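Local coordinates for protein aminotransferase class-III (Sphaerobacter thermophilus DSM 20745, PDB 6K8H) that is a class-III aminotransferase, also named omega-transaminase, and binds (5-hydroxy-4,6-dimethylpyridin-3-yl)methyl dihydrogen phosphate in a pocket of its fold, at residues B[229-232]-B[233-236]. Sequence-based numbering, arbitrary orientation.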
loop_
_atom_site.group_PDB
_atom_site.type_symbol
_atom_site.label_atom_id
_atom_site.label_comp_id
_atom_site.label_asym_id
_atom_site.label_seq_id
_atom_site.Cartn_x
_atom_site.Cartn_y
_atom_site.Cartn_z
ATOM N N GLY B 229 -4.708 -18.437 -16.743
ATOM C CA GLY B 229 -3.790 -19.233 -17.534
ATOM C C GLY B 229 -2.825 -18.471 -18.417
ATOM O O GLY B 229 -2.202 -19.088 -19.293
ATOM N N LEU B 230 -2.680 -17.156 -18.234
ATOM C CA LEU B 230 -1.732 -16.360 -19.034
ATOM C C LEU B 230 -2.030 -16.497 -20.524
ATOM O O LEU B 230 -1.134 -16.672 -21.350
ATOM C CB LEU B 230 -0.271 -16.743 -18.743
ATOM C CG LEU B 230 0.794 -15.673 -19.012
ATOM C CD1 LEU B 230 0.610 -14.506 -18.030
ATOM C CD2 LEU B 230 2.197 -16.222 -18.909
ATOM N N TYR B 231 -3.302 -16.408 -20.872
ATOM C CA TYR B 231 -3.696 -16.310 -22.267
ATOM C C TYR B 231 -4.240 -14.909 -22.500
ATOM O O TYR B 231 -5.212 -14.515 -21.839
ATOM C CB TYR B 231 -4.739 -17.368 -22.623
ATOM C CG TYR B 231 -5.169 -17.314 -24.060
ATOM C CD1 TYR B 231 -4.369 -17.835 -25.067
ATOM C CD2 TYR B 231 -6.369 -16.718 -24.415
ATOM C CE1 TYR B 231 -4.768 -17.776 -26.391
ATOM C CE2 TYR B 231 -6.772 -16.654 -25.721
ATOM C CZ TYR B 231 -5.972 -17.182 -26.707
ATOM O OH TYR B 231 -6.395 -17.108 -28.012
ATOM N N PRO B 232 -3.650 -14.136 -23.409
ATOM C CA PRO B 232 -3.959 -12.705 -23.492
ATOM C C PRO B 232 -5.344 -12.420 -24.047
ATOM O O PRO B 232 -5.968 -13.243 -24.724
ATOM C CB PRO B 232 -2.879 -12.158 -24.434
ATOM C CG PRO B 232 -1.831 -13.230 -24.523
ATOM C CD PRO B 232 -2.522 -14.522 -24.274
ATOM N N ALA B 233 -5.833 -11.221 -23.721
ATOM C CA ALA B 233 -7.001 -10.675 -24.397
ATOM C C ALA B 233 -6.760 -10.676 -25.902
ATOM O O ALA B 233 -5.720 -10.202 -26.380
ATOM C CB ALA B 233 -7.284 -9.251 -23.894
ATOM N N GLU B 234 -7.714 -11.253 -26.651
ATOM C CA GLU B 234 -7.546 -11.361 -28.091
ATOM C C GLU B 234 -7.782 -10.001 -28.754
ATOM O O GLU B 234 -8.561 -9.185 -28.250
ATOM C CB GLU B 234 -8.489 -12.430 -28.653
ATOM C CG GLU B 234 -8.070 -13.843 -28.223
ATOM C CD GLU B 234 -9.042 -14.952 -28.635
ATOM O OE1 GLU B 234 -10.244 -14.669 -28.856
ATOM O OE2 GLU B 234 -8.595 -16.125 -28.721
ATOM N N PRO B 235 -7.103 -9.732 -29.876
ATOM C CA PRO B 235 -7.102 -8.356 -30.418
ATOM C C PRO B 235 -8.481 -7.815 -30.762
ATOM O O PRO B 235 -8.788 -6.667 -30.394
ATOM C CB PRO B 235 -6.203 -8.473 -31.660
ATOM C CG PRO B 235 -5.288 -9.635 -31.356
ATOM C CD PRO B 235 -6.118 -10.605 -30.550
ATOM N N ALA B 236 -9.336 -8.605 -31.422
ATOM C CA ALA B 236 -10.677 -8.125 -31.756
ATOM C C ALA B 236 -11.485 -7.800 -30.501
ATOM O O ALA B 236 -12.189 -6.780 -30.450
ATOM C CB ALA B 236 -11.411 -9.165 -32.605
#
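From Tyr231 to Glu234 the backbone runs extended, with all four residues in the extended region, and it turns helical at Pro235. Across this span the side chains of Tyr231 and Glu234, three residues apart, meet by their polar ends. Tyr231 OH donates a short hydrogen bond of 2.5 Å to Glu234 OE2, which accepts it on the anti lone pair, the one directed away from OE1. Glu234 OE2 sits at the edge of the phenol ring, in its plane and 3.6 Å from Tyr231 CE2, while the carboxylate itself is turned 70° from the ring. Tyr231 CG lies anti to the backbone N (chi1 -180°), and Glu234 CG continues into an extended chain (chi2 174°) that carries the carboxylate to the hydroxyl. Glu234 is the N-cap residue of helix 235-248, which follows strand 216-221 and leads to strand 251-255, a right-handed beta-alpha-beta crossover of the kind that builds the large domain of fold-type I PLP-dependent enzymes. Pro232 O lies 3.3 Å from Glu234 N, but the geometry is too bent for a hydrogen bond; Asn200 bridges the two instead, its ND2 bonded to that carbonyl and its OD1 to that amide. Ala384 touches the side chains of both Tyr231 and Glu234, and Ala233, about 13 Å by its side chain from the bound ligand, is hydrogen-bonded through its backbone to Pro223.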